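Local coordinates for microcin B17-processing protein McbB (Escherichia coli str. K-12 substr. MG1655, PDB 6GRH) that is needed to process the inactive microcin B17 precursor into the active peptide antibiotic, acting in a complex with McbC and McbD, at residues B[210-215]-B[285-290]; B[196-201]-B[223-228]; B[12-17]-B[54-59]; B[118-123]-B[252-257]. All blocks are in the same frame, centred on the assembly; numbering follows the deposited sequence. Where two conformers were deposited one is given.

Interaction 1 of 4, residues B[210-215]-B[285-290]; sequences RNEMSW and IHWQAC. With ZN (zinc ion), chain F; EDO (1,2-ethanediol), chain I.
The indole of Trp287 receives the Glu212 carboxylate at its edge, the two planes 52° apart, while CB of Ala289 lies 3.6 Å above one face of the ring, offset toward the rim. Arg210 NH1 and NH2 donate to O2 and O1 of a 1,2-ethanediol, probably from the crystallisation liquor, at 2.8 and 2.7 Å, with O1 near the guanidinium plane; its O2 bonds weakly to Glu212 OE1. Glu212 OE2 is gripped twice: Trp287 NE1 and Gln288 NE2 each donate to it at 2.9 Å, from opposite faces of the carboxylate plane. The two bonds should restrain the carboxylate's rotation; OE2 lies in the indole plane and in the amide plane of Gln288. Residues 287-290 form a type I beta turn, whose last residue, Cys290, binds the zinc ion with Cys192, Cys195 and Cys292. Met213, bent at chi2 (-69°), swings CE to 4.2 Å from Trp287 CZ2. Arg210 NE forms a salt bridge with Asp25 of the McbC chain, and Gln288 OE1 accepts from Ile2 N of the McbD chain.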
loop_
_atom_site.group_PDB
_atom_site.type_symbol
_atom_site.label_atom_id
_atom_site.label_comp_id
_atom_site.label_asym_id
_atom_site.label_seq_id
_atom_site.Cartn_x
_atom_site.Cartn_y
_atom_site.Cartn_z
ATOM N N ARG B 210 2.919 4.299 -7.589
ATOM C CA ARG B 210 2.771 2.860 -7.782
ATOM C C ARG B 210 2.850 2.494 -9.272
ATOM O O ARG B 210 3.538 1.548 -9.637
ATOM C CB ARG B 210 1.457 2.354 -7.159
ATOM C CG ARG B 210 1.087 0.922 -7.504
ATOM C CD ARG B 210 2.123 -0.047 -7.024
ATOM N NE ARG B 210 1.744 -1.397 -7.429
ATOM C CZ ARG B 210 2.185 -2.036 -8.501
ATOM N NH1 ARG B 210 3.055 -1.474 -9.348
ATOM N NH2 ARG B 210 1.727 -3.266 -8.741
ATOM N N ASN B 211 2.104 3.212 -10.100
ATOM C CA ASN B 211 2.126 3.008 -11.552
ATOM C C ASN B 211 3.513 3.219 -12.200
ATOM O O ASN B 211 4.079 4.302 -12.132
ATOM C CB ASN B 211 1.113 3.932 -12.237
ATOM C CG ASN B 211 1.212 3.881 -13.741
ATOM O OD1 ASN B 211 1.379 2.807 -14.333
ATOM N ND2 ASN B 211 1.126 5.047 -14.376
ATOM N N GLU B 212 3.999 2.166 -12.861
ATOM C CA GLU B 212 5.306 2.134 -13.547
ATOM C C GLU B 212 5.302 2.712 -14.995
ATOM O O GLU B 212 6.374 2.988 -15.548
ATOM C CB GLU B 212 5.865 0.682 -13.540
ATOM C CG GLU B 212 5.462 -0.295 -14.668
ATOM C CD GLU B 212 4.034 -0.871 -14.583
ATOM O OE1 GLU B 212 3.268 -0.517 -13.654
ATOM O OE2 GLU B 212 3.661 -1.694 -15.455
ATOM N N MET B 213 4.128 2.876 -15.611
ATOM C CA MET B 213 4.057 3.221 -17.043
ATOM C C MET B 213 4.123 4.726 -17.328
ATOM O O MET B 213 3.466 5.526 -16.695
ATOM C CB MET B 213 2.820 2.593 -17.701
ATOM C CG MET B 213 2.902 1.074 -17.837
ATOM S SD MET B 213 4.144 0.510 -19.033
ATOM C CE MET B 213 4.175 -1.253 -18.710
ATOM N N SER B 214 4.939 5.069 -18.318
ATOM C CA SER B 214 5.113 6.406 -18.850
ATOM C C SER B 214 5.782 6.206 -20.227
ATOM O O SER B 214 6.237 5.089 -20.526
ATOM C CB SER B 214 6.073 7.178 -17.985
ATOM O OG SER B 214 7.341 6.549 -18.059
ATOM N N TRP B 215 5.899 7.269 -21.014
ATOM C CA TRP B 215 6.564 7.127 -22.318
ATOM C C TRP B 215 8.016 6.638 -22.212
ATOM O O TRP B 215 8.451 5.883 -23.061
ATOM C CB TRP B 215 6.383 8.339 -23.225
ATOM C CG TRP B 215 5.093 8.159 -23.971
ATOM C CD1 TRP B 215 3.875 8.689 -23.670
ATOM C CD2 TRP B 215 4.892 7.287 -25.088
ATOM N NE1 TRP B 215 2.933 8.242 -24.567
ATOM C CE2 TRP B 215 3.534 7.367 -25.443
ATOM C CE3 TRP B 215 5.744 6.467 -25.835
ATOM C CZ2 TRP B 215 2.991 6.647 -26.516
ATOM C CZ3 TRP B 215 5.207 5.738 -26.911
ATOM C CH2 TRP B 215 3.835 5.834 -27.231
ATOM N N ILE B 285 0.785 -8.946 -7.892
ATOM C CA ILE B 285 -0.180 -9.073 -8.979
ATOM C C ILE B 285 0.518 -9.504 -10.278
ATOM O O ILE B 285 1.736 -9.388 -10.419
ATOM C CB ILE B 285 -0.989 -7.769 -9.198
ATOM C CG1 ILE B 285 -0.110 -6.606 -9.656
ATOM C CG2 ILE B 285 -1.720 -7.371 -7.912
ATOM C CD1 ILE B 285 -0.880 -5.395 -10.108
ATOM N N HIS B 286 -0.264 -10.037 -11.202
ATOM C CA HIS B 286 0.217 -10.269 -12.577
ATOM C C HIS B 286 0.584 -8.923 -13.199
ATOM O O HIS B 286 -0.138 -7.941 -13.037
ATOM C CB HIS B 286 -0.862 -10.925 -13.429
ATOM C CG HIS B 286 -1.161 -12.333 -13.048
ATOM N ND1 HIS B 286 -2.104 -12.666 -12.102
ATOM C CD2 HIS B 286 -0.645 -13.502 -13.498
ATOM C CE1 HIS B 286 -2.147 -13.984 -11.979
ATOM N NE2 HIS B 286 -1.280 -14.514 -12.823
ATOM N N TRP B 287 1.742 -8.857 -13.833
ATOM C CA TRP B 287 2.155 -7.625 -14.472
ATOM C C TRP B 287 1.345 -7.475 -15.767
ATOM O O TRP B 287 1.176 -8.437 -16.533
ATOM C CB TRP B 287 3.639 -7.647 -14.740
ATOM C CG TRP B 287 4.161 -6.459 -15.438
ATOM C CD1 TRP B 287 3.865 -5.159 -15.191
ATOM C CD2 TRP B 287 5.148 -6.464 -16.464
ATOM N NE1 TRP B 287 4.607 -4.349 -16.000
ATOM C CE2 TRP B 287 5.412 -5.130 -16.790
ATOM C CE3 TRP B 287 5.851 -7.481 -17.126
ATOM C CZ2 TRP B 287 6.345 -4.768 -17.766
ATOM C CZ3 TRP B 287 6.779 -7.127 -18.104
ATOM C CH2 TRP B 287 7.018 -5.777 -18.410
ATOM N N GLN B 288 0.793 -6.287 -15.966
ATOM C CA GLN B 288 -0.055 -6.024 -17.125
ATOM C C GLN B 288 0.578 -6.382 -18.476
ATOM O O GLN B 288 -0.155 -6.786 -19.394
ATOM C CB GLN B 288 -0.525 -4.557 -17.145
ATOM C CG GLN B 288 0.594 -3.525 -17.204
ATOM C CD GLN B 288 0.090 -2.133 -16.922
ATOM O OE1 GLN B 288 -1.077 -1.803 -17.200
ATOM N NE2 GLN B 288 0.946 -1.307 -16.333
ATOM N N ALA B 289 1.901 -6.180 -18.609
ATOM C CA ALA B 289 2.594 -6.478 -19.852
ATOM C C ALA B 289 3.176 -7.883 -19.952
ATOM O O ALA B 289 3.850 -8.166 -20.937
ATOM C CB ALA B 289 3.690 -5.474 -20.126
ATOM N N CYS B 290 2.925 -8.741 -18.972
ATOM C CA CYS B 290 3.449 -10.105 -18.988
ATOM C C CYS B 290 2.510 -11.037 -19.725
ATOM O O CYS B 290 1.316 -10.931 -19.591
ATOM C CB CYS B 290 3.626 -10.635 -17.573
ATOM S SG CYS B 290 4.633 -12.133 -17.521
HETATM ZN ZN ZN F . 4.209 -13.124 -15.483
HETATM C C1 EDO I . 3.390 -4.615 -11.914
HETATM O O1 EDO I . 3.055 -4.832 -10.550
HETATM C C2 EDO I . 4.604 -3.696 -12.023
HETATM O O2 EDO I . 4.231 -2.351 -11.725
HETATM O O HOH W 1 -0.116 1.468 -16.184
#

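Interaction 2 of 4, residues B[196-201]-B[223-228]; sequences HIERWL and KKYQMT. With SO4 (sulfate ion), chain G.
Tyr225 and Met227 reach from the loop that follows helix 215-220 to one flank of helix 193-204, the helix that carries Cys195 of the four-cysteine zinc site near its start. Ile197, Glu198 and Leu201, on adjoining turns, supply the helical half of this surface contact. Tyr225 holds CG opposite its backbone N (chi1 -172°), which sends the ring out toward the helix and brings its hydroxyl to the carboxylate of Glu198. The phenol donates to Glu198 OE2 in a very short hydrogen bond, with OH and OE2 2.5 Å apart; OE2 lies at the ring edge, and the carboxylate and ring planes stand 58° apart. Glu198 CG lies beside its backbone N, and a bend at chi2 (-64°) folds the carboxylate to this meeting point. Met227 is built differently: after a first torsion that sets CG between the backbone N and carbonyl carbon, the chain runs extended, so its thioether end meets Ile197 and Leu201 tip to tip. Its backbone N is held by Ser150 OG. On another side of the helix, Arg199 grips a sulfate ion with NH1 and NH2, in nearly straight bonds, and Arg203 joins it there. The methionine's sulfur SD lies 3.7 Å from Leu201 CD1.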
loop_
_atom_site.group_PDB
_atom_site.type_symbol
_atom_site.label_atom_id
_atom_site.label_comp_id
_atom_site.label_asym_id
_atom_site.label_seq_id
_atom_site.Cartn_x
_atom_site.Cartn_y
_atom_site.Cartn_z
ATOM N N HIS B 196 7.087 -10.646 -10.851
ATOM C CA HIS B 196 7.763 -10.270 -9.614
ATOM C C HIS B 196 8.808 -9.189 -9.828
ATOM O O HIS B 196 8.787 -8.119 -9.135
ATOM C CB HIS B 196 8.382 -11.494 -8.921
ATOM C CG HIS B 196 7.369 -12.348 -8.243
ATOM N ND1 HIS B 196 6.588 -13.255 -8.920
ATOM C CD2 HIS B 196 6.943 -12.366 -6.955
ATOM C CE1 HIS B 196 5.759 -13.835 -8.071
ATOM N NE2 HIS B 196 5.948 -13.306 -6.874
ATOM N N ILE B 197 9.707 -9.429 -10.774
ATOM C CA ILE B 197 10.857 -8.549 -10.958
ATOM C C ILE B 197 10.408 -7.140 -11.401
ATOM O O ILE B 197 10.981 -6.150 -10.976
ATOM C CB ILE B 197 11.886 -9.175 -11.916
ATOM C CG1 ILE B 197 13.265 -8.553 -11.705
ATOM C CG2 ILE B 197 11.446 -9.040 -13.356
ATOM C CD1 ILE B 197 14.372 -9.469 -12.149
ATOM N N GLU B 198 9.332 -7.063 -12.181
ATOM C CA GLU B 198 8.730 -5.774 -12.557
ATOM C C GLU B 198 8.093 -5.044 -11.369
ATOM O O GLU B 198 8.174 -3.820 -11.273
ATOM C CB GLU B 198 7.715 -5.966 -13.688
ATOM C CG GLU B 198 8.401 -6.385 -14.996
ATOM C CD GLU B 198 9.350 -5.332 -15.566
ATOM O OE1 GLU B 198 9.096 -4.128 -15.322
ATOM O OE2 GLU B 198 10.321 -5.716 -16.276
ATOM N N ARG B 199 7.453 -5.780 -10.477
ATOM C CA ARG B 199 6.956 -5.194 -9.225
ATOM C C ARG B 199 8.113 -4.578 -8.408
ATOM O O ARG B 199 7.987 -3.429 -7.947
ATOM C CB ARG B 199 6.180 -6.220 -8.404
ATOM C CG ARG B 199 5.530 -5.689 -7.131
ATOM C CD ARG B 199 4.296 -4.882 -7.438
ATOM N NE ARG B 199 3.665 -4.348 -6.234
ATOM C CZ ARG B 199 3.956 -3.182 -5.642
ATOM N NH1 ARG B 199 4.920 -2.361 -6.087
ATOM N NH2 ARG B 199 3.270 -2.840 -4.560
ATOM N N TRP B 200 9.231 -5.285 -8.265
ATOM C CA TRP B 200 10.359 -4.768 -7.470
ATOM C C TRP B 200 11.090 -3.622 -8.178
ATOM O O TRP B 200 11.470 -2.632 -7.529
ATOM C CB TRP B 200 11.371 -5.857 -7.086
ATOM C CG TRP B 200 10.785 -7.141 -6.526
ATOM C CD1 TRP B 200 11.220 -8.400 -6.796
ATOM C CD2 TRP B 200 9.672 -7.290 -5.628
ATOM N NE1 TRP B 200 10.459 -9.313 -6.139
ATOM C CE2 TRP B 200 9.509 -8.669 -5.404
ATOM C CE3 TRP B 200 8.805 -6.388 -4.981
ATOM C CZ2 TRP B 200 8.519 -9.186 -4.570
ATOM C CZ3 TRP B 200 7.806 -6.900 -4.152
ATOM C CH2 TRP B 200 7.669 -8.288 -3.960
ATOM N N LEU B 201 11.277 -3.727 -9.498
ATOM C CA LEU B 201 11.922 -2.638 -10.245
ATOM C C LEU B 201 11.123 -1.316 -10.199
ATOM O O LEU B 201 11.728 -0.244 -10.064
ATOM C CB LEU B 201 12.259 -3.042 -11.676
ATOM C CG LEU B 201 13.321 -4.141 -11.766
ATOM C CD1 LEU B 201 13.493 -4.560 -13.207
ATOM C CD2 LEU B 201 14.663 -3.750 -11.189
ATOM N N LYS B 223 12.690 -2.451 -27.076
ATOM C CA LYS B 223 13.919 -3.221 -27.216
ATOM C C LYS B 223 13.620 -4.652 -26.795
ATOM O O LYS B 223 12.636 -4.911 -26.088
ATOM C CB LYS B 223 15.039 -2.644 -26.336
ATOM C CG LYS B 223 15.428 -1.204 -26.665
ATOM N N LYS B 224 14.466 -5.577 -27.239
ATOM C CA LYS B 224 14.396 -6.954 -26.773
ATOM C C LYS B 224 14.380 -6.920 -25.240
ATOM O O LYS B 224 15.231 -6.271 -24.635
ATOM C CB LYS B 224 15.577 -7.798 -27.295
ATOM C CG LYS B 224 15.538 -9.258 -26.822
ATOM C CD LYS B 224 16.521 -10.156 -27.586
ATOM N N TYR B 225 13.391 -7.586 -24.650
ATOM C CA TYR B 225 13.244 -7.647 -23.202
ATOM C C TYR B 225 14.383 -8.453 -22.653
ATOM O O TYR B 225 14.425 -9.677 -22.830
ATOM C CB TYR B 225 11.901 -8.277 -22.771
ATOM C CG TYR B 225 11.647 -8.182 -21.271
ATOM C CD1 TYR B 225 12.147 -9.134 -20.403
ATOM C CD2 TYR B 225 10.909 -7.124 -20.724
ATOM C CE1 TYR B 225 11.926 -9.053 -19.031
ATOM C CE2 TYR B 225 10.679 -7.032 -19.348
ATOM C CZ TYR B 225 11.182 -8.014 -18.506
ATOM O OH TYR B 225 10.987 -7.949 -17.132
ATOM N N GLN B 226 15.337 -7.773 -22.031
ATOM C CA GLN B 226 16.410 -8.477 -21.350
ATOM C C GLN B 226 17.052 -7.588 -20.310
ATOM O O GLN B 226 17.087 -6.353 -20.473
ATOM C CB GLN B 226 17.449 -9.039 -22.335
ATOM C CG GLN B 226 18.619 -8.133 -22.718
ATOM C CD GLN B 226 19.327 -8.624 -23.973
ATOM O OE1 GLN B 226 19.376 -7.917 -24.989
ATOM N NE2 GLN B 226 19.853 -9.848 -23.923
ATOM N N MET B 227 17.551 -8.210 -19.242
ATOM C CA MET B 227 18.236 -7.456 -18.208
ATOM C C MET B 227 19.052 -8.273 -17.230
ATOM O O MET B 227 18.839 -9.473 -17.038
ATOM C CB MET B 227 17.219 -6.673 -17.411
ATOM C CG MET B 227 16.018 -7.508 -17.037
ATOM S SD MET B 227 15.310 -6.705 -15.628
ATOM C CE MET B 227 13.925 -7.807 -15.337
ATOM N N THR B 228 19.973 -7.551 -16.610
ATOM C CA THR B 228 20.717 -7.988 -15.455
ATOM C C THR B 228 20.248 -7.106 -14.298
ATOM O O THR B 228 19.469 -6.168 -14.512
ATOM C CB THR B 228 22.216 -7.793 -15.701
ATOM O OG1 THR B 228 22.457 -6.413 -15.969
ATOM C CG2 THR B 228 22.681 -8.632 -16.905
HETATM S S SO4 G . 4.791 0.454 -3.784
HETATM O O1 SO4 G . 5.812 0.802 -2.769
HETATM O O2 SO4 G . 3.976 1.635 -4.150
HETATM O O3 SO4 G . 5.493 -0.007 -5.003
HETATM O O4 SO4 G . 3.917 -0.584 -3.212
#

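Interaction 3 of 4, residues B[12-17]-B[54-59]; sequences MINILP and QGIISE
Two backbone hydrogen bonds join Ile13 and Ile15 to residues 55-57, which include the short, weakly bonded strand 56-57: Ile57 N donates to Ile13 O at 3.0 Å, and Ile15 N to Gly55 O at 2.8 Å. Between them, Asn14 and Ile56 form an antiparallel non-hydrogen-bonded pair, and Ile56 CA adds a CA-H...O contact to Ile13 O. Asn14 and Ile56 lie side by side, with ND2 of Asn14 3.5 Å from Ile56 CD1, while Asn14 OD1 is taken by Thr89. Across the other face, Ile13 CG2 meets Ile57 CG2 at 3.8 Å, and Ile15 CD1 approaches Ile57 CB at 4.1 Å. A water extends the pairing, accepting from Ile13 N and donating to Ile57 O. Strand 13-23 is also paired with strand 86-88, and Leu50 of helix 41-52 packs on Ile15 and Ile57, while Ser58 caps the start of helix 59-68.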
loop_
_atom_site.group_PDB
_atom_site.type_symbol
_atom_site.label_atom_id
_atom_site.label_comp_id
_atom_site.label_asym_id
_atom_site.label_seq_id
_atom_site.Cartn_x
_atom_site.Cartn_y
_atom_site.Cartn_z
ATOM N N MET B 12 2.790 -41.266 6.771
ATOM C CA MET B 12 4.241 -40.958 6.818
ATOM C C MET B 12 4.564 -40.446 8.212
ATOM O O MET B 12 3.853 -39.579 8.712
ATOM C CB MET B 12 4.570 -39.874 5.793
ATOM N N ILE B 13 5.629 -40.960 8.817
ATOM C CA ILE B 13 6.084 -40.517 10.133
ATOM C C ILE B 13 7.267 -39.581 9.967
ATOM O O ILE B 13 8.281 -39.968 9.425
ATOM C CB ILE B 13 6.488 -41.701 11.036
ATOM C CG1 ILE B 13 5.354 -42.720 11.141
ATOM C CG2 ILE B 13 6.888 -41.209 12.428
ATOM C CD1 ILE B 13 4.165 -42.253 11.953
ATOM N N ASN B 14 7.116 -38.352 10.447
ATOM C CA ASN B 14 8.155 -37.304 10.387
ATOM C C ASN B 14 8.787 -37.186 11.752
ATOM O O ASN B 14 8.068 -37.123 12.738
ATOM C CB ASN B 14 7.545 -35.948 10.006
ATOM C CG ASN B 14 6.667 -36.042 8.782
ATOM O OD1 ASN B 14 5.442 -35.860 8.848
ATOM N ND2 ASN B 14 7.259 -36.427 7.687
ATOM N N ILE B 15 10.118 -37.189 11.808
ATOM C CA ILE B 15 10.860 -36.951 13.058
ATOM C C ILE B 15 11.120 -35.448 13.174
ATOM O O ILE B 15 11.677 -34.831 12.264
ATOM C CB ILE B 15 12.167 -37.774 13.125
ATOM C CG1 ILE B 15 11.851 -39.263 12.983
ATOM C CG2 ILE B 15 12.913 -37.562 14.428
ATOM C CD1 ILE B 15 13.074 -40.135 12.810
ATOM N N LEU B 16 10.698 -34.869 14.292
ATOM C CA LEU B 16 10.727 -33.419 14.493
ATOM C C LEU B 16 12.003 -33.047 15.226
ATOM O O LEU B 16 12.719 -33.917 15.673
ATOM C CB LEU B 16 9.481 -32.954 15.256
ATOM C CG LEU B 16 8.153 -33.350 14.618
ATOM C CD1 LEU B 16 6.961 -33.158 15.551
ATOM C CD2 LEU B 16 7.939 -32.564 13.327
ATOM N N PRO B 17 12.321 -31.749 15.325
ATOM C CA PRO B 17 13.548 -31.396 16.059
ATOM C C PRO B 17 13.471 -31.693 17.557
ATOM O O PRO B 17 12.500 -31.310 18.212
ATOM C CB PRO B 17 13.676 -29.877 15.833
ATOM C CG PRO B 17 12.911 -29.633 14.570
ATOM C CD PRO B 17 11.732 -30.567 14.687
ATOM N N GLN B 54 17.281 -39.363 9.963
ATOM C CA GLN B 54 17.019 -38.116 9.245
ATOM C C GLN B 54 15.601 -38.003 8.712
ATOM O O GLN B 54 15.246 -38.646 7.710
ATOM C CB GLN B 54 17.959 -37.988 8.059
ATOM C CG GLN B 54 19.336 -37.463 8.401
ATOM C CD GLN B 54 20.081 -37.064 7.152
ATOM O OE1 GLN B 54 20.576 -37.918 6.412
ATOM N NE2 GLN B 54 20.143 -35.758 6.893
ATOM N N GLY B 55 14.811 -37.162 9.370
ATOM C CA GLY B 55 13.482 -36.827 8.891
ATOM C C GLY B 55 12.506 -37.982 8.969
ATOM O O GLY B 55 11.965 -38.263 10.033
ATOM N N ILE B 56 12.314 -38.693 7.870
ATOM C CA ILE B 56 11.142 -39.574 7.751
ATOM C C ILE B 56 11.569 -40.983 8.185
ATOM O O ILE B 56 12.676 -41.410 7.893
ATOM C CB ILE B 56 10.591 -39.582 6.300
ATOM C CG1 ILE B 56 9.660 -38.391 6.053
ATOM C CG2 ILE B 56 9.830 -40.877 5.969
ATOM C CD1 ILE B 56 10.317 -37.040 6.153
ATOM N N ILE B 57 10.692 -41.694 8.890
ATOM C CA ILE B 57 10.964 -43.098 9.258
ATOM C C ILE B 57 9.756 -43.932 8.909
ATOM O O ILE B 57 8.627 -43.509 9.117
ATOM C CB ILE B 57 11.326 -43.268 10.752
ATOM C CG1 ILE B 57 11.823 -44.687 11.045
ATOM C CG2 ILE B 57 10.163 -42.898 11.668
ATOM C CD1 ILE B 57 12.136 -44.931 12.511
ATOM N N SER B 58 10.000 -45.113 8.358
ATOM C CA SER B 58 8.933 -46.035 8.075
ATOM C C SER B 58 8.270 -46.441 9.391
ATOM O O SER B 58 8.964 -46.748 10.365
ATOM C CB SER B 58 9.498 -47.291 7.401
ATOM O OG SER B 58 8.566 -48.342 7.485
ATOM N N GLU B 59 6.942 -46.465 9.411
ATOM C CA GLU B 59 6.217 -46.943 10.589
ATOM C C GLU B 59 6.605 -48.361 10.987
ATOM O O GLU B 59 6.589 -48.688 12.186
ATOM C CB GLU B 59 4.692 -46.795 10.416
ATOM C CG GLU B 59 3.883 -47.099 11.683
ATOM C CD GLU B 59 2.591 -46.287 11.821
ATOM O OE1 GLU B 59 2.052 -45.787 10.800
ATOM O OE2 GLU B 59 2.103 -46.152 12.975
HETATM O O HOH W 2 6.894 -42.975 7.323
HETATM O O HOH W 3 14.572 -34.936 11.901
#

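Interaction 4 of 4, residues B[118-123]-B[252-257]; sequences DGVFVS and ELTGTS
A water is gripped by three backbone groups where Gly119 and Phe121 face Thr254: it accepts from Phe121 N and donates to Thr254 O, each at 2.8 Å, and makes a longer bond to Gly119 O. A second water donates to both Phe121 O and Thr254 OG1, so the segments are bridged twice by solvent; Thr254 OG1 also bonds to Leu250 O. One direct hydrogen bond joins the segments: Thr256 N to Asp118 O, 3.0 Å, at an N-H...O angle of 166°. Beside it, Gly255 CA makes a CA-H...O contact with Gly119 O at 3.2 Å. The two glycines let the backbones come close, Gly255 CA lying 4.4 Å from Val120 CA. Gly119, with positive phi (72°), is the C-prime residue of a Schellman motif that ends the preceding helix, Val120 N bonding to Trp115 O and Gly119 N to Lys116 O. Thr256 OG1, set beside its own backbone N (chi1 -62°), rests 3.4 Å from Gly119 CA. The contact joins the turn between helix 111-115 and strand 122-127 to the C-terminal end of helix 236-254, where Val120 packs on Leu250 and Thr256 reaches Leu16 of strand 13-23.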
loop_
_atom_site.group_PDB
_atom_site.type_symbol
_atom_site.label_atom_id
_atom_site.label_comp_id
_atom_site.label_asym_id
_atom_site.label_seq_id
_atom_site.Cartn_x
_atom_site.Cartn_y
_atom_site.Cartn_z
ATOM N N ASP B 118 14.959 -32.396 7.347
ATOM C CA ASP B 118 13.853 -31.447 7.401
ATOM C C ASP B 118 12.687 -31.947 6.543
ATOM O O ASP B 118 11.758 -31.190 6.254
ATOM C CB ASP B 118 14.354 -30.082 6.896
ATOM C CG ASP B 118 15.639 -29.631 7.608
ATOM O OD1 ASP B 118 15.570 -29.184 8.775
ATOM O OD2 ASP B 118 16.740 -29.757 7.021
ATOM N N GLY B 119 12.748 -33.208 6.088
ATOM C CA GLY B 119 11.708 -33.777 5.277
ATOM C C GLY B 119 11.610 -33.268 3.858
ATOM O O GLY B 119 10.603 -33.492 3.196
ATOM N N VAL B 120 12.679 -32.643 3.376
ATOM C CA VAL B 120 12.719 -32.070 2.035
ATOM C C VAL B 120 13.404 -33.033 1.062
ATOM O O VAL B 120 14.550 -33.374 1.270
ATOM C CB VAL B 120 13.468 -30.730 2.062
ATOM C CG1 VAL B 120 13.718 -30.224 0.644
ATOM C CG2 VAL B 120 12.655 -29.715 2.855
ATOM N N PHE B 121 12.678 -33.436 0.017
ATOM C CA PHE B 121 13.187 -34.318 -1.058
ATOM C C PHE B 121 13.642 -33.467 -2.247
ATOM O O PHE B 121 12.810 -32.928 -2.982
ATOM C CB PHE B 121 12.096 -35.303 -1.486
ATOM C CG PHE B 121 12.493 -36.279 -2.604
ATOM C CD1 PHE B 121 13.826 -36.654 -2.846
ATOM C CD2 PHE B 121 11.487 -36.864 -3.396
ATOM C CE1 PHE B 121 14.140 -37.561 -3.858
ATOM C CE2 PHE B 121 11.796 -37.760 -4.410
ATOM C CZ PHE B 121 13.128 -38.120 -4.647
ATOM N N VAL B 122 14.953 -33.292 -2.380
ATOM C CA VAL B 122 15.543 -32.651 -3.556
ATOM C C VAL B 122 16.253 -33.764 -4.304
ATOM O O VAL B 122 17.195 -34.344 -3.769
ATOM C CB VAL B 122 16.575 -31.578 -3.182
ATOM C CG1 VAL B 122 17.230 -30.994 -4.439
ATOM C CG2 VAL B 122 15.938 -30.488 -2.342
ATOM N N SER B 123 15.790 -34.076 -5.514
ATOM C CA SER B 123 16.334 -35.202 -6.274
ATOM C C SER B 123 17.664 -34.880 -6.938
ATOM O O SER B 123 18.513 -35.755 -7.034
ATOM C CB SER B 123 15.359 -35.714 -7.338
ATOM O OG SER B 123 14.914 -34.658 -8.158
ATOM N N GLU B 252 8.522 -25.446 4.014
ATOM C CA GLU B 252 7.141 -25.001 4.097
ATOM C C GLU B 252 6.266 -25.632 3.038
ATOM O O GLU B 252 5.135 -26.024 3.317
ATOM C CB GLU B 252 7.007 -23.480 3.905
ATOM C CG GLU B 252 7.458 -22.651 5.061
ATOM C CD GLU B 252 7.585 -21.154 4.717
ATOM O OE1 GLU B 252 7.115 -20.710 3.645
ATOM O OE2 GLU B 252 8.178 -20.430 5.549
ATOM N N LEU B 253 6.792 -25.691 1.825
ATOM C CA LEU B 253 6.037 -26.130 0.650
ATOM C C LEU B 253 5.939 -27.643 0.504
ATOM O O LEU B 253 4.866 -28.139 0.160
ATOM C CB LEU B 253 6.650 -25.554 -0.635
ATOM C CG LEU B 253 6.512 -24.020 -0.773
ATOM C CD1 LEU B 253 7.466 -23.506 -1.834
ATOM C CD2 LEU B 253 5.090 -23.630 -1.103
ATOM N N THR B 254 7.044 -28.348 0.749
ATOM C CA THR B 254 7.150 -29.786 0.453
ATOM C C THR B 254 7.700 -30.643 1.585
ATOM O O THR B 254 7.753 -31.855 1.439
ATOM C CB THR B 254 8.078 -30.055 -0.773
ATOM O OG1 THR B 254 9.434 -29.649 -0.467
ATOM C CG2 THR B 254 7.580 -29.313 -1.999
ATOM N N GLY B 255 8.157 -30.044 2.678
ATOM C CA GLY B 255 8.879 -30.810 3.687
ATOM C C GLY B 255 8.072 -31.007 4.965
ATOM O O GLY B 255 6.833 -30.932 4.982
ATOM N N THR B 256 8.784 -31.253 6.046
ATOM C CA THR B 256 8.147 -31.442 7.345
ATOM C C THR B 256 7.658 -30.084 7.852
ATOM O O THR B 256 8.458 -29.207 8.215
ATOM C CB THR B 256 9.145 -32.063 8.336
ATOM O OG1 THR B 256 9.522 -33.346 7.843
ATOM C CG2 THR B 256 8.560 -32.172 9.737
ATOM N N SER B 257 6.352 -29.913 7.845
ATOM C CA SER B 257 5.745 -28.641 8.249
ATOM C C SER B 257 5.888 -28.491 9.762
ATOM O O SER B 257 5.494 -29.391 10.512
ATOM C CB SER B 257 4.266 -28.599 7.825
ATOM O OG SER B 257 3.662 -27.371 8.251
HETATM O O HOH W 4 9.885 -33.066 0.055
HETATM O O HOH W 5 10.698 -31.322 -2.314
#

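Interactions 1 and 2 form one neighbourhood beside the zinc site: interaction 2 uses helix 193-204 itself, interaction 1 packs against it, and they touch where Trp287 packs on Glu198 and Tyr225. Interactions 3 and 4 adjoin each other elsewhere in the chain, their centres about 12 Å apart, with Ile56 packing on Gly119. About 46 Å separates the centres of interactions 1 and 3, on opposite sides of the chain's centre. Interaction 3 is buried and relies on strand pairing and isoleucines, whereas interaction 2 is a surface contact built on side chains. Interaction 4, partly buried, depends on backbone and water bonds, and interaction 1 on a carboxylate shared by two donors; interaction 1 is bonded to McbC and McbD, and interaction 4 to McbC.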